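Local coordinates for protein sulfite dehydrogenase (Paracoccus pantotrophus, PDB 2XTS) that oxidises sulfane sulfur bound to a carrier protein in the Sox pathway, using a molybdenum cofactor and heme c to carry the electrons away, at residues S52-P57 against A71-H76; C118-N123 against Q140-N145; I331-S336 against W376-D381. All coordinates share one frame; numbering follows the deposited sequence.

Contact 1: residues S52-P57 against A71-H76; sequences SINFTP and AFERHH. With MTE (phosphonic acidmono-(2-amino-5,6-dimercapto-4-oxo-3,7,8a,9,10,10a-hexahydro-4H-8-oxa-1,3,9,10-tetraaza-anthracen-7-ylmethyl)ester), chain E; 2MO (molybdenum (IV)oxide), chain F; HEC (heme c), chain K.
S52 and H75 form an antiparallel hydrogen-bonded pair, S52 N giving to H75 O at 3.0 Å and H75 N giving back to S52 O. I53 and R74 follow as the non-hydrogen-bonded pair, and N54 N reaches E73 O one step on. Here a side chain extends the ladder: the amide oxygen OD1 of N54 takes E73 N at 2.8 Å, from above its carbonyl plane, because chi1 of 67° folds CG back between the backbone N and the carbonyl carbon. Asparagine suits the place, since its ND2 can also donate, weakly to E73 OE2 and to V22 O of the second subunit. T56 closes the far end, where OG1 accepts F72 N at 2.9 Å and is also bonded to I143 O, a double role natural to a hydroxyl.

R74 reaches toward the molybdenum centre. Its CB rests 3.7 Å from MTE C2', and CG packs on I53 CD1 at 3.6 Å. A bend at chi2 (-67°) then carries CD between S52 O and MTE S1'. NE donates to 2MO OT2, an oxygen on the metal, at 3.1 Å, nearly straight (163°) and in the guanidinium plane. At the tip NH1 grips H75 O at 2.9 Å, from the face opposite S52 N, and bonds S51 OG. Arginine suits the place because its several N-H groups let one flat side chain serve all three oxygens, which fixes the plane's rotation. H76 CE1 lies over its centre.

The backbone serves the cofactor too, R74 N binding MTE O2P, while H76 ND1 reaches heme propionate oxygen HEC O2D. This short two-stranded sheet lies beside strand 143-152, whose H144 and M146 touch A71, and near helix 136-140, where Q137 bonds F55 O; the second subunit packs on S52 and H75.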
loop_
_atom_site.group_PDB
_atom_site.type_symbol
_atom_site.label_atom_id
_atom_site.label_comp_id
_atom_site.label_asym_id
_atom_site.label_seq_id
_atom_site.Cartn_x
_atom_site.Cartn_y
_atom_site.Cartn_z
ATOM N N SER A 52 19.108 14.353 -6.746
ATOM C CA SER A 52 19.016 14.390 -5.311
ATOM C C SER A 52 18.133 13.258 -4.816
ATOM O O SER A 52 17.737 12.355 -5.561
ATOM C CB SER A 52 18.504 15.771 -4.863
ATOM O OG SER A 52 18.648 15.965 -3.470
ATOM N N ILE A 53 17.879 13.342 -3.516
ATOM C CA ILE A 53 17.302 12.284 -2.712
ATOM C C ILE A 53 16.311 12.925 -1.745
ATOM O O ILE A 53 16.541 14.025 -1.237
ATOM C CB ILE A 53 18.436 11.583 -1.905
ATOM C CG1 ILE A 53 17.933 10.403 -1.081
ATOM C CG2 ILE A 53 19.238 12.570 -1.004
ATOM C CD1 ILE A 53 17.536 9.261 -1.894
ATOM N N ASN A 54 15.228 12.207 -1.435
ATOM C CA ASN A 54 14.439 12.523 -0.250
ATOM C C ASN A 54 14.236 11.246 0.552
ATOM O O ASN A 54 14.764 10.197 0.164
ATOM C CB ASN A 54 13.164 13.299 -0.587
ATOM C CG ASN A 54 12.150 12.495 -1.371
ATOM O OD1 ASN A 54 12.054 11.282 -1.203
ATOM N ND2 ASN A 54 11.330 13.179 -2.186
ATOM N N PHE A 55 13.554 11.336 1.693
ATOM C CA PHE A 55 13.625 10.276 2.681
ATOM C C PHE A 55 12.244 9.812 3.123
ATOM O O PHE A 55 11.397 10.633 3.460
ATOM C CB PHE A 55 14.401 10.787 3.907
ATOM C CG PHE A 55 15.828 11.124 3.617
ATOM C CD1 PHE A 55 16.178 12.400 3.201
ATOM C CD2 PHE A 55 16.811 10.157 3.716
ATOM C CE1 PHE A 55 17.493 12.696 2.868
ATOM C CE2 PHE A 55 18.127 10.467 3.420
ATOM C CZ PHE A 55 18.457 11.725 2.998
ATOM N N THR A 56 12.034 8.501 3.122
ATOM C CA THR A 56 10.787 7.907 3.597
ATOM C C THR A 56 10.660 8.087 5.114
ATOM O O THR A 56 11.636 7.900 5.821
ATOM C CB THR A 56 10.798 6.379 3.330
ATOM O OG1 THR A 56 11.070 6.134 1.949
ATOM C CG2 THR A 56 9.504 5.707 3.742
ATOM N N PRO A 57 9.459 8.426 5.616
ATOM C CA PRO A 57 9.253 8.621 7.063
ATOM C C PRO A 57 9.153 7.302 7.818
ATOM O O PRO A 57 8.161 7.057 8.488
ATOM C CB PRO A 57 7.945 9.412 7.121
ATOM C CG PRO A 57 7.198 8.954 5.944
ATOM C CD PRO A 57 8.247 8.803 4.857
ATOM N N ALA A 71 6.883 7.262 -0.130
ATOM C CA ALA A 71 8.034 6.438 -0.456
ATOM C C ALA A 71 9.094 7.303 -1.134
ATOM O O ALA A 71 8.790 8.084 -2.051
ATOM C CB ALA A 71 7.620 5.291 -1.344
ATOM N N PHE A 72 10.341 7.171 -0.679
ATOM C CA PHE A 72 11.411 8.064 -1.122
ATOM C C PHE A 72 11.585 8.082 -2.625
ATOM O O PHE A 72 11.219 7.129 -3.334
ATOM C CB PHE A 72 12.762 7.745 -0.458
ATOM C CG PHE A 72 13.581 6.681 -1.151
ATOM C CD1 PHE A 72 13.219 5.358 -1.160
ATOM C CD2 PHE A 72 14.758 7.029 -1.786
ATOM C CE1 PHE A 72 13.993 4.415 -1.798
ATOM C CE2 PHE A 72 15.523 6.090 -2.409
ATOM C CZ PHE A 72 15.162 4.789 -2.425
ATOM N N GLU A 73 12.200 9.164 -3.088
ATOM C CA GLU A 73 12.567 9.418 -4.482
ATOM C C GLU A 73 14.049 9.634 -4.576
ATOM O O GLU A 73 14.643 10.318 -3.761
ATOM C CB GLU A 73 11.943 10.734 -4.935
ATOM C CG GLU A 73 10.438 10.802 -4.920
ATOM C CD GLU A 73 9.955 12.218 -5.170
ATOM O OE1 GLU A 73 10.184 12.782 -6.263
ATOM O OE2 GLU A 73 9.340 12.786 -4.267
ATOM N N ARG A 74 14.652 9.098 -5.620
ATOM C CA ARG A 74 16.021 9.463 -6.016
ATOM C C ARG A 74 16.011 9.652 -7.530
ATOM O O ARG A 74 15.695 8.722 -8.274
ATOM C CB ARG A 74 17.058 8.422 -5.579
ATOM C CG ARG A 74 18.468 8.968 -5.386
ATOM C CD ARG A 74 19.140 9.431 -6.648
ATOM N NE ARG A 74 20.582 9.494 -6.400
ATOM C CZ ARG A 74 21.392 10.459 -6.806
ATOM N NH1 ARG A 74 20.945 11.505 -7.505
ATOM N NH2 ARG A 74 22.680 10.377 -6.472
ATOM N N HIS A 75 16.333 10.861 -7.972
ATOM C CA HIS A 75 16.433 11.201 -9.399
ATOM C C HIS A 75 17.796 11.780 -9.706
ATOM O O HIS A 75 18.469 12.295 -8.820
ATOM C CB HIS A 75 15.397 12.265 -9.805
ATOM C CG HIS A 75 14.047 11.994 -9.274
ATOM N ND1 HIS A 75 13.273 12.896 -8.563
ATOM C CD2 HIS A 75 13.363 10.833 -9.303
ATOM C CE1 HIS A 75 12.141 12.299 -8.216
ATOM N NE2 HIS A 75 12.173 11.050 -8.663
ATOM N N HIS A 76 18.163 11.737 -10.980
ATOM C CA HIS A 76 19.385 12.390 -11.455
ATOM C C HIS A 76 19.109 13.524 -12.449
ATOM O O HIS A 76 19.969 14.385 -12.625
ATOM C CB HIS A 76 20.378 11.387 -12.056
ATOM C CG HIS A 76 20.879 10.363 -11.082
ATOM N ND1 HIS A 76 22.154 10.328 -10.555
ATOM C CD2 HIS A 76 20.226 9.302 -10.552
ATOM C CE1 HIS A 76 22.245 9.284 -9.735
ATOM N NE2 HIS A 76 21.088 8.659 -9.719
HETATM N N1 MTE E . 16.223 5.514 -12.965
HETATM C C2 MTE E . 16.382 6.554 -13.777
HETATM N N2 MTE E . 15.956 6.450 -15.055
HETATM N N3 MTE E . 16.928 7.712 -13.360
HETATM C C4 MTE E . 17.374 7.894 -12.083
HETATM O O4 MTE E . 17.858 9.002 -11.772
HETATM N N5 MTE E . 17.747 6.804 -9.854
HETATM C C6 MTE E . 18.057 5.486 -9.349
HETATM C C7 MTE E . 16.959 4.453 -9.545
HETATM N N8 MTE E . 16.509 4.461 -10.913
HETATM C C9 MTE E . 17.263 6.791 -11.149
HETATM C C10 MTE E . 16.661 5.558 -11.671
HETATM C "C1'" MTE E . 18.467 5.490 -7.887
HETATM S "S1'" MTE E . 20.059 6.077 -7.460
HETATM C "C2'" MTE E . 17.668 4.978 -6.920
HETATM S "S2'" MTE E . 18.195 4.810 -5.292
HETATM C "C3'" MTE E . 16.280 4.499 -7.286
HETATM O "O3'" MTE E . 15.902 4.754 -8.649
HETATM C "C4'" MTE E . 15.245 5.204 -6.430
HETATM O "O4'" MTE E . 13.942 4.683 -6.723
HETATM P P MTE E . 12.704 5.583 -6.243
HETATM O O1P MTE E . 12.942 5.605 -4.703
HETATM O O2P MTE E . 12.815 6.966 -6.796
HETATM O O3P MTE E . 11.491 4.800 -6.606
HETATM MO MO 2MO F . 20.519 5.310 -5.266
HETATM O OT1 2MO F . 21.399 3.750 -5.364
HETATM O OT2 2MO F . 21.711 6.864 -5.307
HETATM FE FE HEC K . 27.975 18.492 -16.142
HETATM C CHA HEC K . 28.139 15.840 -14.028
HETATM C CHB HEC K . 30.405 17.085 -18.073
HETATM C CHC HEC K . 27.557 20.940 -18.398
HETATM C CHD HEC K . 26.064 20.182 -13.937
HETATM N NA HEC K . 29.060 16.798 -16.068
HETATM C C1A HEC K . 29.013 15.856 -15.067
HETATM C C2A HEC K . 30.023 14.849 -15.305
HETATM C C3A HEC K . 30.650 15.204 -16.435
HETATM C C4A HEC K . 30.051 16.426 -16.923
HETATM C CMA HEC K . 31.807 14.481 -17.160
HETATM C CAA HEC K . 30.288 13.623 -14.392
HETATM C CBA HEC K . 31.160 14.000 -13.196
HETATM C CGA HEC K . 31.518 12.820 -12.340
HETATM O O1A HEC K . 30.724 11.886 -12.213
HETATM O O2A HEC K . 32.665 12.862 -11.836
HETATM N NB HEC K . 28.768 18.908 -17.901
HETATM C C1B HEC K . 29.761 18.200 -18.570
HETATM C C2B HEC K . 29.897 18.735 -19.908
HETATM C C3B HEC K . 29.129 19.830 -19.991
HETATM C C4B HEC K . 28.394 19.933 -18.754
HETATM C CMB HEC K . 30.965 18.233 -20.899
HETATM C CAB HEC K . 28.918 20.743 -21.189
HETATM C CBB HEC K . 28.540 19.898 -22.438
HETATM N NC HEC K . 26.978 20.252 -16.145
HETATM C C1C HEC K . 26.971 21.143 -17.174
HETATM C C2C HEC K . 26.193 22.293 -16.787
HETATM C C3C HEC K . 25.767 22.077 -15.535
HETATM C C4C HEC K . 26.305 20.813 -15.109
HETATM C CMC HEC K . 25.909 23.507 -17.696
HETATM C CAC HEC K . 24.968 22.948 -14.566
HETATM C CBC HEC K . 23.750 23.666 -15.022
HETATM N ND HEC K . 27.232 18.071 -14.323
HETATM C C1D HEC K . 26.349 18.878 -13.631
HETATM C C2D HEC K . 25.830 18.186 -12.481
HETATM C C3D HEC K . 26.445 16.845 -12.529
HETATM C C4D HEC K . 27.309 16.849 -13.669
HETATM C CMD HEC K . 24.791 18.628 -11.460
HETATM C CAD HEC K . 26.181 15.726 -11.538
HETATM C CBD HEC K . 25.001 14.894 -12.032
HETATM C CGD HEC K . 24.699 13.716 -11.150
HETATM O O1D HEC K . 25.512 13.381 -10.249
HETATM O O2D HEC K . 23.683 13.047 -11.422
#

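Contact 2: residues C118-N123 against Q140-N145; sequences CECAAN and QGMIHN. With 2MO (molybdenum (IV)oxide), chain F; MTE (phosphonic acidmono-(2-amino-5,6-dimercapto-4-oxo-3,7,8a,9,10,10a-hexahydro-4H-8-oxa-1,3,9,10-tetraaza-anthracen-7-ylmethyl)ester), chain E.
C118 and H144 face each other as an antiparallel hydrogen-bonded pair, C118 N to H144 O at 2.8 Å. The imidazole of H144 is swung toward C118 and meets it obliquely, its CG between backbone N and carbonyl carbon (chi1 60°), which brings CE1 to 3.5 Å from C118 CB. From there NE2 points in the ring plane, almost straight (177°), at the cofactor phosphate oxygen MTE O3P, 3.0 Å away; histidine suits the place because this nitrogen sits at the ring edge and can donate to the phosphate. Where strand 112-119 gives way to a type I turn, C120 to N123, C120 N still bonds M142 O, and C120 SG ligates molybdenum at 2.4 Å beside the two dithiolene sulfurs, the cysteine ligation characteristic of the sulfite oxidase family. A121 N donates to 2MO OT1 from the same turn. M142, centre of an inverse gamma turn, lays its extended chain along this loop, CB on C120 CB at 3.7 Å and CE near A122 O. N123 holds the two loops together: with CG anti to the backbone N (chi1 -163°), its OD1 takes M142 N and its ND2 bonds Q140 O at 2.9 Å. The same ND2 also gives to E119 OE2, a carboxylate oxygen that further forms a salt bridge with K265.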
loop_
_atom_site.group_PDB
_atom_site.type_symbol
_atom_site.label_atom_id
_atom_site.label_comp_id
_atom_site.label_asym_id
_atom_site.label_seq_id
_atom_site.Cartn_x
_atom_site.Cartn_y
_atom_site.Cartn_z
ATOM N N CYS A 118 13.525 -1.557 -2.152
ATOM C CA CYS A 118 14.414 -0.749 -2.980
ATOM C C CYS A 118 15.184 0.144 -2.023
ATOM O O CYS A 118 14.590 1.043 -1.442
ATOM C CB CYS A 118 13.602 0.095 -3.956
ATOM S SG CYS A 118 14.606 1.167 -4.996
ATOM N N GLU A 119 16.460 -0.179 -1.781
ATOM C CA GLU A 119 17.306 0.585 -0.880
ATOM C C GLU A 119 18.378 1.278 -1.701
ATOM O O GLU A 119 19.146 0.630 -2.412
ATOM C CB GLU A 119 17.943 -0.272 0.204
ATOM C CG GLU A 119 18.735 0.557 1.192
ATOM C CD GLU A 119 19.425 -0.224 2.294
ATOM O OE1 GLU A 119 19.625 -1.455 2.150
ATOM O OE2 GLU A 119 19.782 0.451 3.295
ATOM N N CYS A 120 18.439 2.597 -1.609
ATOM C CA CYS A 120 19.524 3.316 -2.279
ATOM C C CYS A 120 20.874 2.837 -1.725
ATOM O O CYS A 120 21.035 2.638 -0.541
ATOM C CB CYS A 120 19.371 4.802 -2.029
ATOM S SG CYS A 120 20.580 5.816 -2.934
ATOM N N ALA A 121 21.834 2.661 -2.625
ATOM C CA ALA A 121 23.177 2.274 -2.256
ATOM C C ALA A 121 23.746 3.200 -1.195
ATOM O O ALA A 121 24.562 2.768 -0.355
ATOM C CB ALA A 121 24.077 2.314 -3.481
ATOM N N ALA A 122 23.346 4.473 -1.270
ATOM C CA ALA A 122 23.834 5.533 -0.390
ATOM C C ALA A 122 23.109 5.631 0.952
ATOM O O ALA A 122 23.406 6.528 1.726
ATOM C CB ALA A 122 23.811 6.880 -1.128
ATOM N N ASN A 123 22.162 4.731 1.233
ATOM C CA ASN A 123 21.405 4.818 2.480
ATOM C C ASN A 123 22.371 4.700 3.669
ATOM O O ASN A 123 23.172 3.772 3.744
ATOM C CB ASN A 123 20.337 3.732 2.517
ATOM C CG ASN A 123 19.256 3.991 3.539
ATOM O OD1 ASN A 123 18.946 5.141 3.871
ATOM N ND2 ASN A 123 18.634 2.916 4.006
ATOM N N GLN A 140 18.350 6.125 7.630
ATOM C CA GLN A 140 17.958 4.852 7.046
ATOM C C GLN A 140 16.798 4.948 6.049
ATOM O O GLN A 140 16.370 3.922 5.542
ATOM C CB GLN A 140 17.637 3.826 8.149
ATOM C CG GLN A 140 18.840 3.197 8.881
ATOM C CD GLN A 140 19.374 4.064 10.024
ATOM O OE1 GLN A 140 18.699 4.959 10.517
ATOM N NE2 GLN A 140 20.568 3.750 10.485
ATOM N N GLY A 141 16.280 6.145 5.795
ATOM C CA GLY A 141 15.045 6.277 5.042
ATOM C C GLY A 141 15.135 6.351 3.527
ATOM O O GLY A 141 14.135 6.593 2.880
ATOM N N MET A 142 16.297 6.097 2.934
ATOM C CA MET A 142 16.387 5.930 1.486
ATOM C C MET A 142 16.013 4.476 1.147
ATOM O O MET A 142 16.826 3.701 0.634
ATOM C CB MET A 142 17.780 6.258 0.925
ATOM C CG MET A 142 18.393 7.535 1.347
ATOM S SD MET A 142 19.997 7.678 0.483
ATOM C CE MET A 142 20.788 8.983 1.417
ATOM N N ILE A 143 14.762 4.108 1.434
ATOM C CA ILE A 143 14.288 2.777 1.224
ATOM C C ILE A 143 12.770 2.821 1.098
ATOM O O ILE A 143 12.096 3.628 1.740
ATOM C CB ILE A 143 14.715 1.861 2.420
ATOM C CG1 ILE A 143 14.513 0.389 2.100
ATOM C CG2 ILE A 143 14.017 2.235 3.737
ATOM C CD1 ILE A 143 15.359 -0.509 2.991
ATOM N N HIS A 144 12.239 1.903 0.308
ATOM C CA HIS A 144 10.809 1.645 0.271
ATOM C C HIS A 144 10.579 0.175 -0.059
ATOM O O HIS A 144 11.499 -0.522 -0.476
ATOM C CB HIS A 144 10.020 2.625 -0.642
ATOM C CG HIS A 144 10.389 2.655 -2.086
ATOM N ND1 HIS A 144 10.330 1.550 -2.908
ATOM C CD2 HIS A 144 10.676 3.711 -2.881
ATOM C CE1 HIS A 144 10.618 1.926 -4.143
ATOM N NE2 HIS A 144 10.833 3.230 -4.153
ATOM N N ASN A 145 9.356 -0.293 0.161
ATOM C CA ASN A 145 9.016 -1.698 0.034
ATOM C C ASN A 145 7.610 -1.805 -0.485
ATOM O O ASN A 145 6.683 -1.396 0.161
ATOM C CB ASN A 145 9.156 -2.369 1.403
ATOM C CG ASN A 145 8.996 -3.885 1.384
ATOM O OD1 ASN A 145 7.942 -4.419 1.800
ATOM N ND2 ASN A 145 10.011 -4.576 0.997
HETATM MO MO 2MO F . 20.519 5.310 -5.266
HETATM O OT1 2MO F . 21.399 3.750 -5.364
HETATM O OT2 2MO F . 21.711 6.864 -5.307
HETATM N N1 MTE E . 16.223 5.514 -12.965
HETATM C C2 MTE E . 16.382 6.554 -13.777
HETATM N N2 MTE E . 15.956 6.450 -15.055
HETATM N N3 MTE E . 16.928 7.712 -13.360
HETATM C C4 MTE E . 17.374 7.894 -12.083
HETATM O O4 MTE E . 17.858 9.002 -11.772
HETATM N N5 MTE E . 17.747 6.804 -9.854
HETATM C C6 MTE E . 18.057 5.486 -9.349
HETATM C C7 MTE E . 16.959 4.453 -9.545
HETATM N N8 MTE E . 16.509 4.461 -10.913
HETATM C C9 MTE E . 17.263 6.791 -11.149
HETATM C C10 MTE E . 16.661 5.558 -11.671
HETATM C "C1'" MTE E . 18.467 5.490 -7.887
HETATM S "S1'" MTE E . 20.059 6.077 -7.460
HETATM C "C2'" MTE E . 17.668 4.978 -6.920
HETATM S "S2'" MTE E . 18.195 4.810 -5.292
HETATM C "C3'" MTE E . 16.280 4.499 -7.286
HETATM O "O3'" MTE E . 15.902 4.754 -8.649
HETATM C "C4'" MTE E . 15.245 5.204 -6.430
HETATM O "O4'" MTE E . 13.942 4.683 -6.723
HETATM P P MTE E . 12.704 5.583 -6.243
HETATM O O1P MTE E . 12.942 5.605 -4.703
HETATM O O2P MTE E . 12.815 6.966 -6.796
HETATM O O3P MTE E . 11.491 4.800 -6.606
#

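Contact 3: residues I331-S336 against W376-D381; sequences IDWDGS and WWVKAD
G335 and A380 are joined through a single water, and no direct hydrogen bond crosses the contact. The water donates to both carbonyls, at 2.7 Å from G335 O and 2.7 Å from A380 O, so two acceptors that could not bond each other are bridged. Close by, G335 O comes within 3.9 Å of A380 CA.

The rest is carried by the indole of W333. With CG anti to the backbone N (chi1 -174°), the ring reaches over to the other segment and leads with its six-membered end: CZ2 meets V378 CG1 obliquely at 4.1 Å, and presents its edge to K379 O at 3.8 Å. The polar corner of the ring turns back to its own loop, where NE1 donates to S336 O at 2.8 Å, in the carbonyl plane and on a lone pair, which fixes the indole's rotation. One face is covered by G335 CA near the rim. Replacing the indole by the methyl of an alanine is likely to leave V378 CG1 facing a gap and S336 O without its indole donor, letting the loop drift.

G335 fits its place because at phi 90° any CB would press on the carbonyl O of D334. D334 OD1 in turn accepts S336 N, an Asx turn, and also S336 OG at 2.8 Å, both from the same face of the carboxylate plane. K379 NZ forms a salt bridge with E385.

I277 touches both W333 and V378, and M338 packs on W333 as well. The loop after strand 325-333 thus meets the turn between neighbouring strands 375-378 and 384-389, at an end of the all-antiparallel domain, consistent with the immunoglobulin-like E-set fold of Mo-co dimerisation domains.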
loop_
_atom_site.group_PDB
_atom_site.type_symbol
_atom_site.label_atom_id
_atom_site.label_comp_id
_atom_site.label_asym_id
_atom_site.label_seq_id
_atom_site.Cartn_x
_atom_site.Cartn_y
_atom_site.Cartn_z
ATOM N N ILE A 331 9.275 -4.231 26.094
ATOM C CA ILE A 331 10.003 -4.150 27.375
ATOM C C ILE A 331 9.236 -3.345 28.418
ATOM O O ILE A 331 8.239 -2.690 28.118
ATOM C CB ILE A 331 11.444 -3.578 27.194
ATOM C CG1 ILE A 331 11.422 -2.072 26.880
ATOM C CG2 ILE A 331 12.200 -4.370 26.129
ATOM C CD1 ILE A 331 12.782 -1.373 27.079
ATOM N N ASP A 332 9.731 -3.398 29.655
ATOM C CA ASP A 332 9.218 -2.578 30.734
ATOM C C ASP A 332 10.313 -1.570 31.078
ATOM O O ASP A 332 11.286 -1.915 31.742
ATOM C CB ASP A 332 8.868 -3.490 31.918
ATOM C CG ASP A 332 8.198 -2.764 33.064
ATOM O OD1 ASP A 332 8.162 -1.521 33.077
ATOM O OD2 ASP A 332 7.709 -3.467 33.977
ATOM N N TRP A 333 10.169 -0.324 30.623
ATOM C CA TRP A 333 11.228 0.681 30.789
ATOM C C TRP A 333 11.197 1.279 32.196
ATOM O O TRP A 333 10.195 1.876 32.604
ATOM C CB TRP A 333 11.093 1.774 29.727
ATOM C CG TRP A 333 12.229 2.773 29.752
ATOM C CD1 TRP A 333 13.573 2.505 29.875
ATOM C CD2 TRP A 333 12.116 4.192 29.665
ATOM N NE1 TRP A 333 14.287 3.669 29.853
ATOM C CE2 TRP A 333 13.426 4.725 29.714
ATOM C CE3 TRP A 333 11.041 5.070 29.533
ATOM C CZ2 TRP A 333 13.672 6.096 29.667
ATOM C CZ3 TRP A 333 11.282 6.414 29.469
ATOM C CH2 TRP A 333 12.591 6.925 29.528
ATOM N N ASP A 334 12.302 1.103 32.927
ATOM C CA ASP A 334 12.418 1.626 34.293
ATOM C C ASP A 334 12.913 3.086 34.341
ATOM O O ASP A 334 13.147 3.630 35.407
ATOM C CB ASP A 334 13.287 0.702 35.172
ATOM C CG ASP A 334 14.725 0.606 34.705
ATOM O OD1 ASP A 334 15.102 1.317 33.756
ATOM O OD2 ASP A 334 15.488 -0.181 35.317
ATOM N N GLY A 335 13.058 3.737 33.185
ATOM C CA GLY A 335 13.462 5.127 33.140
ATOM C C GLY A 335 14.975 5.313 33.074
ATOM O O GLY A 335 15.441 6.432 33.046
ATOM N N SER A 336 15.733 4.225 33.022
ATOM C CA SER A 336 17.190 4.325 32.896
ATOM C C SER A 336 17.607 4.619 31.466
ATOM O O SER A 336 16.902 4.309 30.502
ATOM C CB SER A 336 17.868 3.031 33.310
ATOM O OG SER A 336 17.472 2.598 34.586
ATOM N N TRP A 376 20.916 3.886 19.259
ATOM C CA TRP A 376 20.178 5.025 19.802
ATOM C C TRP A 376 20.475 5.179 21.292
ATOM O O TRP A 376 20.335 4.219 22.071
ATOM C CB TRP A 376 18.654 4.869 19.699
ATOM C CG TRP A 376 18.090 4.656 18.338
ATOM C CD1 TRP A 376 17.164 3.708 18.021
ATOM C CD2 TRP A 376 18.361 5.375 17.108
ATOM N NE1 TRP A 376 16.839 3.789 16.697
ATOM C CE2 TRP A 376 17.552 4.800 16.115
ATOM C CE3 TRP A 376 19.167 6.465 16.767
ATOM C CZ2 TRP A 376 17.570 5.240 14.802
ATOM C CZ3 TRP A 376 19.171 6.911 15.469
ATOM C CH2 TRP A 376 18.387 6.304 14.506
ATOM N N TRP A 377 20.855 6.385 21.680
ATOM C CA TRP A 377 20.969 6.718 23.099
ATOM C C TRP A 377 19.633 7.248 23.597
ATOM O O TRP A 377 19.212 8.318 23.206
ATOM C CB TRP A 377 22.083 7.739 23.302
ATOM C CG TRP A 377 22.312 8.170 24.715
ATOM C CD1 TRP A 377 22.146 7.444 25.843
ATOM C CD2 TRP A 377 22.822 9.438 25.126
ATOM N NE1 TRP A 377 22.520 8.180 26.952
ATOM C CE2 TRP A 377 22.958 9.403 26.532
ATOM C CE3 TRP A 377 23.219 10.589 24.437
ATOM C CZ2 TRP A 377 23.428 10.492 27.265
ATOM C CZ3 TRP A 377 23.685 11.684 25.175
ATOM C CH2 TRP A 377 23.784 11.620 26.569
ATOM N N VAL A 378 18.977 6.462 24.451
ATOM C CA VAL A 378 17.741 6.879 25.104
ATOM C C VAL A 378 18.125 7.482 26.443
ATOM O O VAL A 378 18.710 6.816 27.284
ATOM C CB VAL A 378 16.765 5.704 25.316
ATOM C CG1 VAL A 378 15.482 6.162 26.021
ATOM C CG2 VAL A 378 16.418 5.037 23.988
ATOM N N LYS A 379 17.782 8.740 26.622
ATOM C CA LYS A 379 18.129 9.493 27.824
ATOM C C LYS A 379 17.016 9.377 28.863
ATOM O O LYS A 379 15.910 8.945 28.562
ATOM C CB LYS A 379 18.435 10.957 27.480
ATOM C CG LYS A 379 19.618 11.070 26.515
ATOM C CD LYS A 379 20.011 12.488 26.154
ATOM C CE LYS A 379 19.097 13.079 25.120
ATOM N NZ LYS A 379 19.607 14.397 24.666
ATOM N N ALA A 380 17.311 9.807 30.085
ATOM C CA ALA A 380 16.358 9.738 31.182
ATOM C C ALA A 380 15.080 10.544 30.977
ATOM O O ALA A 380 14.054 10.223 31.558
ATOM C CB ALA A 380 17.037 10.161 32.472
ATOM N N ASP A 381 15.140 11.572 30.142
ATOM C CA ASP A 381 13.967 12.369 29.789
ATOM C C ASP A 381 13.160 11.796 28.630
ATOM O O ASP A 381 12.180 12.397 28.229
ATOM C CB ASP A 381 14.367 13.830 29.523
ATOM C CG ASP A 381 15.329 13.999 28.350
ATOM O OD1 ASP A 381 15.673 12.999 27.691
ATOM O OD2 ASP A 381 15.755 15.150 28.101
HETATM O O HOH W 1 13.742 8.477 33.626
#

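Contacts 1 and 2 are buried near the middle of the chain, their centres about 8 Å apart. Each pairs two antiparallel strands, and residues of 71-76 in the one and of both segments in the other bind the cofactor. They also touch directly: T56 N bonds G141 O, and the F72 ring packs on the backbone of I143 and C118. Their chemistry is dense in hydrogen bonds, shared between ladder, phosphate and the oxygens on molybdenum, though contact 1 adds the link to heme and contact 2 the thiolate ligand. Contact 3 lies far out, about 28 Å from contact 2 between centres, partly exposed, and relies on an indole, a valine and one water; Q140 packing on W376 is its tie to contact 2.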